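Local coordinates for metallo-beta-lactamase domain-containing protein (Enterococcus faecalis, PDB 2AZ4), which is of uncertain function but binds two zinc ions in a metallo-beta-lactamase fold and may act as an RNA-binding exonuclease, at residues L66-L71 with Y103-V108; L120-K126 with K138-M144; D228-V234 with F374-C379. All coordinates share one frame; numbering follows the deposited sequence.

Contact 1: L66-L71 with Y103-V108; sequences LYDPRL and YLDPAV
Tyr67 and Leu104 form a single beta bridge, with the bond pattern of an antiparallel pair, where two loops of the metallo-beta-lactamase fold cross, their CA atoms 4.8 Å apart. The evidence is a pair of backbone hydrogen bonds flanking them: Asp105 N gives to Leu66 O at 3.0 Å, in the carbonyl plane, and Asp68 N gives to Tyr103 O at 2.8 Å. Pairing stops there, since each chain then turns on its aspartate.

The polar side chains organise these turns. Asp68 OD1 accepts from Arg70 N and Asp105 OD1 from Ala107 N, giving an Asx turn on each side. Arg70 also grips the Asp68 carboxylate side-on in a salt bridge through NE and NH2, the shorter arm being NH2 to OD2 at 2.7 Å. One water spans the loops by donating to Tyr67 O and to Asp105 OD2. The hydroxyls of Tyr67 and Tyr103 hydrogen-bond outside the contact, to Pro61 O and Asp49 O.

Packing contacts fill in around the bridge. With CG held anti to its carbonyl carbon (chi1 -65°), Leu71 lays CD1 over one face of the Tyr103 ring, 4.1 Å from the centroid and 28° off the normal. Leu66 CG meets Leu104 CD1 at 3.8 Å on the side facing strand 85-89. The Pro106 ring packs across the Asp68 carboxylate at about a right angle, CD lying 3.6 Å from Asp68 CG.

The two carboxylates approach to 5.0 Å between Asp68 OD1 and Asp105 OD1, a like-charge proximity that Arg70, and the turn N-H groups, probably soften.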
loop_
_atom_site.group_PDB
_atom_site.type_symbol
_atom_site.label_atom_id
_atom_site.label_comp_id
_atom_site.label_asym_id
_atom_site.label_seq_id
_atom_site.Cartn_x
_atom_site.Cartn_y
_atom_site.Cartn_z
ATOM N N LEU A 66 -9.610 -6.790 21.052
ATOM C CA LEU A 66 -8.590 -6.587 20.045
ATOM C C LEU A 66 -8.006 -5.173 20.131
ATOM O O LEU A 66 -6.794 -4.986 19.969
ATOM C CB LEU A 66 -9.143 -6.895 18.640
ATOM C CG LEU A 66 -8.107 -7.144 17.524
ATOM C CD1 LEU A 66 -7.331 -8.439 17.688
ATOM C CD2 LEU A 66 -8.711 -7.076 16.123
ATOM N N TYR A 67 -8.840 -4.172 20.399
ATOM C CA TYR A 67 -8.314 -2.807 20.471
ATOM C C TYR A 67 -7.591 -2.611 21.804
ATOM O O TYR A 67 -7.903 -3.290 22.776
ATOM C CB TYR A 67 -9.399 -1.746 20.273
ATOM C CG TYR A 67 -10.054 -1.759 18.909
ATOM C CD1 TYR A 67 -9.299 -1.562 17.737
ATOM C CD2 TYR A 67 -11.420 -1.951 18.781
ATOM C CE1 TYR A 67 -9.908 -1.576 16.496
ATOM C CE2 TYR A 67 -12.038 -1.967 17.528
ATOM C CZ TYR A 67 -11.282 -1.775 16.401
ATOM O OH TYR A 67 -11.893 -1.767 15.165
ATOM N N ASP A 68 -6.598 -1.722 21.817
ATOM C CA ASP A 68 -5.801 -1.418 23.012
ATOM C C ASP A 68 -6.787 -1.065 24.125
ATOM O O ASP A 68 -7.515 -0.103 23.992
ATOM C CB ASP A 68 -4.875 -0.238 22.677
ATOM C CG ASP A 68 -3.924 0.167 23.830
ATOM O OD1 ASP A 68 -4.050 -0.331 24.967
ATOM O OD2 ASP A 68 -3.030 1.011 23.564
ATOM N N PRO A 69 -6.824 -1.847 25.219
ATOM C CA PRO A 69 -7.782 -1.560 26.300
ATOM C C PRO A 69 -7.693 -0.144 26.872
ATOM O O PRO A 69 -8.707 0.395 27.326
ATOM C CB PRO A 69 -7.382 -2.548 27.404
ATOM C CG PRO A 69 -6.073 -3.080 27.016
ATOM C CD PRO A 69 -5.993 -3.017 25.534
ATOM N N ARG A 70 -6.495 0.449 26.848
ATOM C CA ARG A 70 -6.277 1.780 27.416
ATOM C C ARG A 70 -7.118 2.849 26.711
ATOM O O ARG A 70 -7.354 3.924 27.253
ATOM C CB ARG A 70 -4.788 2.148 27.359
ATOM C CG ARG A 70 -3.841 1.133 28.044
ATOM C CD ARG A 70 -2.396 1.542 27.824
ATOM N NE ARG A 70 -2.021 1.404 26.411
ATOM C CZ ARG A 70 -0.855 1.773 25.908
ATOM N NH1 ARG A 70 0.061 2.326 26.691
ATOM N NH2 ARG A 70 -0.601 1.591 24.620
ATOM N N LEU A 71 -7.562 2.554 25.496
ATOM C CA LEU A 71 -8.423 3.476 24.751
ATOM C C LEU A 71 -9.799 3.627 25.411
ATOM O O LEU A 71 -10.522 4.595 25.149
ATOM C CB LEU A 71 -8.589 3.013 23.290
ATOM C CG LEU A 71 -7.344 3.005 22.386
ATOM C CD1 LEU A 71 -7.635 2.261 21.059
ATOM C CD2 LEU A 71 -6.829 4.421 22.121
ATOM N N TYR A 103 -3.843 1.391 17.195
ATOM C CA TYR A 103 -4.968 1.051 18.082
ATOM C C TYR A 103 -5.030 -0.437 18.438
ATOM O O TYR A 103 -5.830 -0.855 19.288
ATOM C CB TYR A 103 -6.297 1.490 17.459
ATOM C CG TYR A 103 -6.582 2.974 17.553
ATOM C CD1 TYR A 103 -5.736 3.849 18.261
ATOM C CD2 TYR A 103 -7.712 3.507 16.931
ATOM C CE1 TYR A 103 -6.030 5.232 18.341
ATOM C CE2 TYR A 103 -8.014 4.857 17.013
ATOM C CZ TYR A 103 -7.180 5.714 17.707
ATOM O OH TYR A 103 -7.521 7.060 17.758
ATOM N N LEU A 104 -4.214 -1.237 17.771
ATOM C CA LEU A 104 -4.134 -2.665 18.075
ATOM C C LEU A 104 -3.492 -2.884 19.446
ATOM O O LEU A 104 -2.397 -2.405 19.707
ATOM C CB LEU A 104 -3.358 -3.427 16.994
ATOM C CG LEU A 104 -3.261 -4.957 17.195
ATOM C CD1 LEU A 104 -4.639 -5.703 17.261
ATOM C CD2 LEU A 104 -2.311 -5.640 16.200
ATOM N N ASP A 105 -4.196 -3.597 20.316
ATOM C CA ASP A 105 -3.662 -4.048 21.604
ATOM C C ASP A 105 -2.166 -4.455 21.523
ATOM O O ASP A 105 -1.812 -5.415 20.841
ATOM C CB ASP A 105 -4.514 -5.224 22.088
ATOM C CG ASP A 105 -4.216 -5.638 23.511
ATOM O OD1 ASP A 105 -3.212 -5.167 24.062
ATOM O OD2 ASP A 105 -4.970 -6.482 24.057
ATOM N N PRO A 106 -1.282 -3.715 22.228
ATOM C CA PRO A 106 0.156 -4.023 22.314
ATOM C C PRO A 106 0.467 -5.492 22.587
ATOM O O PRO A 106 1.460 -6.010 22.068
ATOM C CB PRO A 106 0.645 -3.156 23.494
ATOM C CG PRO A 106 -0.398 -2.108 23.671
ATOM C CD PRO A 106 -1.654 -2.503 22.985
ATOM N N ALA A 107 -0.364 -6.155 23.392
ATOM C CA ALA A 107 -0.207 -7.591 23.696
ATOM C C ALA A 107 -0.521 -8.529 22.523
ATOM O O ALA A 107 -0.105 -9.691 22.506
ATOM C CB ALA A 107 -1.044 -7.968 24.924
ATOM N N VAL A 108 -1.250 -8.043 21.527
ATOM C CA VAL A 108 -1.547 -8.888 20.365
ATOM C C VAL A 108 -0.408 -8.715 19.353
ATOM O O VAL A 108 -0.108 -7.601 18.999
ATOM C CB VAL A 108 -2.916 -8.519 19.742
ATOM C CG1 VAL A 108 -3.166 -9.309 18.434
ATOM C CG2 VAL A 108 -4.027 -8.783 20.749
HETATM O O HOH W 1 -7.773 -5.937 23.581
#

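Contact 2: L120-K126 with K138-M144; sequences LNSLNRK and KNFTREM
Asn124 and Thr141 join the C-terminal end of helix 114-123 to the loop leading into strand 145-147, within a beta-alpha-beta crossover that links the neighbouring parallel strands 110-113 and 145-147. Their hydrogen bond runs from Asn124 ND2 to Thr141 OG1 at 3.2 Å. It is nearly straight (173°), with the hydroxyl oxygen essentially in the amide plane. The rotation of this amide is fixed from both ends: OD1 accepts from the backbone N-H groups of Phe129 and Leu130, and ND2 also donates to a water 3.1 Å away.

A second polar tie reaches the chain just beyond the helix. Asn139 ND2 donates to Arg125 O at 3.0 Å, the acceptor lying close to the Asn139 amide plane. CG sits between the backbone N and the carbonyl carbon (chi1 66°), a torsion that brings ND2 round to this oxygen. Arg125 turns its own side chain elsewhere, to a salt bridge with Glu303. Another water lies 2.9 Å from Thr141 OG1 and reaches Asn139 O, linking the loop to itself next to the direct bond, although more acceptors surround it than it has protons to give.

Packing takes over toward the interior. The side chain of Asn121 crosses that of Thr141, and Leu120 meets Met144 at about a right angle. The side chain of Leu120 is about 8 Å from those of the zinc ligands His92 and His94. The bend of Met144 at chi3 (-98°) swings its methyl toward the helix, and Leu120 CD2 touches both Met144 SD and Met144 CE, each at 3.7 Å.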
loop_
_atom_site.group_PDB
_atom_site.type_symbol
_atom_site.label_atom_id
_atom_site.label_comp_id
_atom_site.label_asym_id
_atom_site.label_seq_id
_atom_site.Cartn_x
_atom_site.Cartn_y
_atom_site.Cartn_z
ATOM N N LEU A 120 6.738 1.322 6.590
ATOM C CA LEU A 120 5.723 1.924 7.423
ATOM C C LEU A 120 6.362 2.873 8.426
ATOM O O LEU A 120 5.886 4.004 8.616
ATOM C CB LEU A 120 4.981 0.811 8.156
ATOM C CG LEU A 120 3.498 0.850 8.489
ATOM C CD1 LEU A 120 2.649 1.715 7.528
ATOM C CD2 LEU A 120 2.999 -0.587 8.536
ATOM N N ASN A 121 7.448 2.417 9.053
ATOM C CA ASN A 121 8.129 3.222 10.056
ATOM C C ASN A 121 8.678 4.525 9.448
ATOM O O ASN A 121 8.749 5.545 10.123
ATOM C CB ASN A 121 9.224 2.415 10.760
ATOM C CG ASN A 121 8.704 1.677 11.970
ATOM O OD1 ASN A 121 8.435 0.495 11.913
ATOM N ND2 ASN A 121 8.518 2.389 13.062
ATOM N N SER A 122 9.041 4.471 8.169
ATOM C CA SER A 122 9.469 5.645 7.413
ATOM C C SER A 122 8.282 6.512 6.979
ATOM O O SER A 122 8.307 7.737 7.157
ATOM C CB SER A 122 10.273 5.207 6.190
ATOM O OG SER A 122 10.593 6.308 5.366
ATOM N N LEU A 123 7.243 5.897 6.411
ATOM C CA LEU A 123 6.024 6.640 6.102
ATOM C C LEU A 123 5.533 7.438 7.314
ATOM O O LEU A 123 5.059 8.580 7.154
ATOM C CB LEU A 123 4.910 5.736 5.551
ATOM C CG LEU A 123 5.103 5.137 4.142
ATOM C CD1 LEU A 123 4.013 4.128 3.781
ATOM C CD2 LEU A 123 5.203 6.218 3.083
ATOM N N ASN A 124 5.685 6.860 8.509
ATOM C CA ASN A 124 5.158 7.466 9.739
ATOM C C ASN A 124 6.184 8.201 10.613
ATOM O O ASN A 124 5.988 8.359 11.837
ATOM C CB ASN A 124 4.421 6.425 10.593
ATOM C CG ASN A 124 3.452 7.069 11.575
ATOM O OD1 ASN A 124 2.723 8.000 11.216
ATOM N ND2 ASN A 124 3.429 6.572 12.810
ATOM N N ARG A 125 7.265 8.667 9.994
ATOM C CA ARG A 125 8.350 9.309 10.747
ATOM C C ARG A 125 7.878 10.601 11.430
ATOM O O ARG A 125 8.384 10.954 12.492
ATOM C CB ARG A 125 9.553 9.584 9.836
ATOM C CG ARG A 125 9.222 10.532 8.710
ATOM C CD ARG A 125 10.365 10.713 7.741
ATOM N NE ARG A 125 10.009 11.741 6.767
ATOM C CZ ARG A 125 10.114 13.058 6.971
ATOM N NH1 ARG A 125 10.587 13.537 8.122
ATOM N NH2 ARG A 125 9.750 13.900 6.012
ATOM N N LYS A 126 6.914 11.290 10.809
ATOM C CA LYS A 126 6.344 12.540 11.348
ATOM C C LYS A 126 5.004 12.304 12.061
ATOM O O LYS A 126 4.386 13.246 12.587
ATOM C CB LYS A 126 6.135 13.562 10.225
ATOM C CG LYS A 126 7.362 14.346 9.792
ATOM C CD LYS A 126 7.052 15.107 8.484
ATOM C CE LYS A 126 7.781 16.454 8.411
ATOM N NZ LYS A 126 7.195 17.392 7.389
ATOM N N LYS A 138 3.719 11.329 18.967
ATOM C CA LYS A 138 2.877 11.373 17.773
ATOM C C LYS A 138 3.419 10.476 16.654
ATOM O O LYS A 138 2.643 9.849 15.922
ATOM C CB LYS A 138 2.684 12.812 17.289
ATOM C CG LYS A 138 1.988 12.939 15.936
ATOM C CD LYS A 138 1.600 14.390 15.622
ATOM C CE LYS A 138 1.094 14.514 14.187
ATOM N NZ LYS A 138 0.397 15.821 13.924
ATOM N N ASN A 139 4.744 10.407 16.546
ATOM C CA ASN A 139 5.391 9.571 15.527
ATOM C C ASN A 139 5.762 8.131 15.958
ATOM O O ASN A 139 6.452 7.410 15.219
ATOM C CB ASN A 139 6.595 10.296 14.923
ATOM C CG ASN A 139 7.710 10.513 15.929
ATOM O OD1 ASN A 139 7.610 10.125 17.107
ATOM N ND2 ASN A 139 8.788 11.129 15.467
ATOM N N PHE A 140 5.316 7.717 17.145
ATOM C CA PHE A 140 5.427 6.314 17.553
ATOM C C PHE A 140 4.715 5.356 16.576
ATOM O O PHE A 140 3.584 5.610 16.164
ATOM C CB PHE A 140 4.852 6.150 18.951
ATOM C CG PHE A 140 4.661 4.717 19.391
ATOM C CD1 PHE A 140 5.658 4.059 20.098
ATOM C CD2 PHE A 140 3.471 4.046 19.121
ATOM C CE1 PHE A 140 5.478 2.752 20.542
ATOM C CE2 PHE A 140 3.283 2.742 19.550
ATOM C CZ PHE A 140 4.286 2.089 20.265
ATOM N N THR A 141 5.387 4.263 16.220
ATOM C CA THR A 141 4.744 3.163 15.500
ATOM C C THR A 141 4.864 1.921 16.367
ATOM O O THR A 141 5.951 1.611 16.851
ATOM C CB THR A 141 5.384 2.896 14.142
ATOM O OG1 THR A 141 5.335 4.083 13.340
ATOM C CG2 THR A 141 4.645 1.788 13.422
ATOM N N ARG A 142 3.751 1.225 16.575
ATOM C CA ARG A 142 3.743 0.030 17.416
ATOM C C ARG A 142 4.602 -1.114 16.844
ATOM O O ARG A 142 4.999 -1.086 15.658
ATOM C CB ARG A 142 2.300 -0.405 17.731
ATOM C CG ARG A 142 1.535 -1.081 16.566
ATOM C CD ARG A 142 1.736 -2.597 16.601
ATOM N NE ARG A 142 0.789 -3.179 17.505
ATOM C CZ ARG A 142 0.813 -4.381 18.053
ATOM N NH1 ARG A 142 1.789 -5.262 17.855
ATOM N NH2 ARG A 142 -0.206 -4.687 18.840
ATOM N N GLU A 143 4.936 -2.077 17.702
ATOM C CA GLU A 143 5.800 -3.203 17.320
ATOM C C GLU A 143 5.199 -4.015 16.161
ATOM O O GLU A 143 3.979 -4.249 16.133
ATOM C CB GLU A 143 6.032 -4.143 18.520
ATOM C CG GLU A 143 6.734 -3.500 19.710
ATOM C CD GLU A 143 6.877 -4.426 20.923
ATOM O OE1 GLU A 143 6.428 -5.591 20.869
ATOM O OE2 GLU A 143 7.455 -3.969 21.935
ATOM N N MET A 144 6.058 -4.429 15.225
ATOM C CA MET A 144 5.704 -5.386 14.171
ATOM C C MET A 144 6.769 -6.472 14.183
ATOM O O MET A 144 7.960 -6.177 14.293
ATOM C CB MET A 144 5.689 -4.703 12.780
ATOM C CG MET A 144 4.456 -3.800 12.553
ATOM S SD MET A 144 4.468 -2.932 11.001
ATOM C CE MET A 144 5.085 -1.358 11.535
HETATM O O HOH W 2 7.400 6.089 13.038
HETATM O O HOH W 3 1.175 7.779 14.484
#

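Contact 3: D228-V234 with F374-C379; sequences DPAQIAV and FVRLAC
Alongside strand 373-376, the edge of the six-stranded parallel sheet, Gln231 pairs with Arg376, at the strand's end, in a single parallel bridge. The sheet lies between strands 212-216 and 399-403 in sequence, consistent with the insert of beta-CASP-type relatives. Arg376 supplies both bonds of the bridge: its N donates to Ala230 O at 2.9 Å, from above the carbonyl plane, and its O accepts from Ile232 N at 3.2 Å, nearly along the C=O axis. The approach to the bridge is set by an Asx turn, in which Asp228 OD1 takes the N-H of Ala230.

The Gln231 and Arg376 side chains run side by side in the same direction, both CG atoms anti to N (chi1 -179° and -167°). Their flat ends stand 82° apart, and no direct bond joins them. Instead a water accepts from Gln231 NE2 at 2.7 Å and from Arg376 NH2 at 3.0 Å, while Arg376 NH1 bonds Leu353 O and Tyr360 OH.

On the other side, Leu377 CD1 lies 3.7 Å from Val234 CG2. The same methyl also packs against Ile232 CG2. Ile232 CD1 extends to Val375 CG1, at 3.7 Å, and helix 237-249 covers this apolar group through His243. Val234 CG1 carries the packing on to Cys379 CB.

Past the bridge a second water accepts from Ala378 N at 2.8 Å and donates to Ile232 O. It takes the place of the next bond of a parallel ladder, which implies that the two chains part here and that solvent completes the pairing.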
loop_
_atom_site.group_PDB
_atom_site.type_symbol
_atom_site.label_atom_id
_atom_site.label_comp_id
_atom_site.label_asym_id
_atom_site.label_seq_id
_atom_site.Cartn_x
_atom_site.Cartn_y
_atom_site.Cartn_z
ATOM N N ASP A 228 -6.209 10.994 -20.938
ATOM C CA ASP A 228 -5.634 12.227 -20.422
ATOM C C ASP A 228 -4.453 12.626 -21.321
ATOM O O ASP A 228 -3.490 11.861 -21.457
ATOM C CB ASP A 228 -5.179 11.989 -18.975
ATOM C CG ASP A 228 -4.609 13.234 -18.308
ATOM O OD1 ASP A 228 -4.518 14.296 -18.965
ATOM O OD2 ASP A 228 -4.250 13.146 -17.114
ATOM N N PRO A 229 -4.526 13.810 -21.966
ATOM C CA PRO A 229 -3.418 14.208 -22.853
ATOM C C PRO A 229 -2.080 14.424 -22.118
ATOM O O PRO A 229 -1.029 14.377 -22.750
ATOM C CB PRO A 229 -3.922 15.516 -23.492
ATOM C CG PRO A 229 -5.438 15.512 -23.265
ATOM C CD PRO A 229 -5.608 14.816 -21.947
ATOM N N ALA A 230 -2.128 14.653 -20.803
ATOM C CA ALA A 230 -0.920 14.820 -19.976
ATOM C C ALA A 230 -0.241 13.483 -19.618
ATOM O O ALA A 230 0.906 13.457 -19.122
ATOM C CB ALA A 230 -1.259 15.599 -18.696
ATOM N N GLN A 231 -0.965 12.390 -19.883
ATOM C CA GLN A 231 -0.586 11.035 -19.485
ATOM C C GLN A 231 0.038 10.192 -20.612
ATOM O O GLN A 231 -0.475 10.119 -21.731
ATOM C CB GLN A 231 -1.810 10.324 -18.893
ATOM C CG GLN A 231 -1.554 8.911 -18.407
ATOM C CD GLN A 231 -2.601 8.430 -17.425
ATOM O OE1 GLN A 231 -3.758 8.865 -17.457
ATOM N NE2 GLN A 231 -2.199 7.527 -16.536
ATOM N N ILE A 232 1.170 9.573 -20.297
ATOM C CA ILE A 232 1.808 8.564 -21.153
ATOM C C ILE A 232 1.186 7.210 -20.807
ATOM O O ILE A 232 1.052 6.880 -19.635
ATOM C CB ILE A 232 3.337 8.535 -20.885
ATOM C CG1 ILE A 232 3.998 9.737 -21.558
ATOM C CG2 ILE A 232 3.968 7.201 -21.335
ATOM C CD1 ILE A 232 5.380 10.088 -21.043
ATOM N N ALA A 233 0.779 6.442 -21.813
ATOM C CA ALA A 233 0.271 5.087 -21.572
ATOM C C ALA A 233 1.443 4.143 -21.260
ATOM O O ALA A 233 2.353 3.959 -22.090
ATOM C CB ALA A 233 -0.518 4.593 -22.773
ATOM N N VAL A 234 1.429 3.578 -20.057
ATOM C CA VAL A 234 2.528 2.779 -19.511
ATOM C C VAL A 234 1.940 1.398 -19.267
ATOM O O VAL A 234 0.803 1.306 -18.821
ATOM C CB VAL A 234 3.064 3.400 -18.171
ATOM C CG1 VAL A 234 3.920 2.416 -17.378
ATOM C CG2 VAL A 234 3.858 4.696 -18.436
ATOM N N PHE A 374 4.003 19.458 -17.300
ATOM C CA PHE A 374 3.608 18.406 -16.368
ATOM C C PHE A 374 3.386 17.127 -17.164
ATOM O O PHE A 374 2.666 17.131 -18.182
ATOM C CB PHE A 374 2.313 18.801 -15.679
ATOM C CG PHE A 374 1.690 17.712 -14.845
ATOM C CD1 PHE A 374 2.002 17.590 -13.492
ATOM C CD2 PHE A 374 0.769 16.832 -15.395
ATOM C CE1 PHE A 374 1.425 16.615 -12.709
ATOM C CE2 PHE A 374 0.171 15.835 -14.595
ATOM C CZ PHE A 374 0.510 15.739 -13.255
ATOM N N VAL A 375 4.012 16.043 -16.708
ATOM C CA VAL A 375 3.856 14.751 -17.355
ATOM C C VAL A 375 3.432 13.726 -16.338
ATOM O O VAL A 375 4.130 13.495 -15.358
ATOM C CB VAL A 375 5.138 14.310 -18.104
ATOM C CG1 VAL A 375 4.975 12.897 -18.670
ATOM C CG2 VAL A 375 5.423 15.270 -19.240
ATOM N N ARG A 376 2.268 13.135 -16.574
ATOM C CA ARG A 376 1.791 12.043 -15.774
ATOM C C ARG A 376 2.416 10.730 -16.257
ATOM O O ARG A 376 2.179 10.278 -17.390
ATOM C CB ARG A 376 0.269 11.978 -15.807
ATOM C CG ARG A 376 -0.301 11.061 -14.732
ATOM C CD ARG A 376 -1.818 11.084 -14.687
ATOM N NE ARG A 376 -2.285 10.002 -13.821
ATOM C CZ ARG A 376 -2.446 10.118 -12.505
ATOM N NH1 ARG A 376 -2.202 11.281 -11.904
ATOM N NH2 ARG A 376 -2.852 9.070 -11.789
ATOM N N LEU A 377 3.244 10.134 -15.404
ATOM C CA LEU A 377 3.877 8.865 -15.760
ATOM C C LEU A 377 3.499 7.847 -14.688
ATOM O O LEU A 377 4.247 7.620 -13.733
ATOM C CB LEU A 377 5.405 9.034 -15.921
ATOM C CG LEU A 377 6.232 7.869 -16.494
ATOM C CD1 LEU A 377 5.952 7.655 -17.999
ATOM C CD2 LEU A 377 7.720 8.107 -16.227
ATOM N N ALA A 378 2.310 7.272 -14.839
ATOM C CA ALA A 378 1.720 6.435 -13.803
ATOM C C ALA A 378 1.752 4.959 -14.175
ATOM O O ALA A 378 1.639 4.600 -15.339
ATOM C CB ALA A 378 0.277 6.880 -13.500
ATOM N N CYS A 379 1.895 4.109 -13.173
ATOM C CA CYS A 379 1.742 2.676 -13.373
ATOM C C CYS A 379 1.025 2.114 -12.147
ATOM O O CYS A 379 1.562 2.143 -11.022
ATOM C CB CYS A 379 3.110 2.023 -13.568
ATOM S SG CYS A 379 3.034 0.239 -13.862
HETATM O O HOH W 4 0.816 7.033 -17.195
HETATM O O HOH W 5 -3.265 7.125 -14.058
#

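In the fold
From the N terminus the three contacts follow in series, none enclosing or crossing another. Contact 1 closes the chain from 66-71 to 103-108, a loop that contains strand 85-89 and the zinc ligands His92, His94, Asp96 and His97. After strand 110-113, contact 2 closes the short loop between 120-126 and 138-144. These two touch: Arg142 NH2 probably hydrogen-bonds Val108 O and Leu104 O, joining the loops that precede strands 110-113 and 145-147, neighbours at one edge of the sheet that also holds strand 85-89. Contact 3, about 43 Å from contact 1 between centres, closes a far longer stretch containing the six-stranded parallel sheet, and ties its edge to the chain leading into helix 237-249.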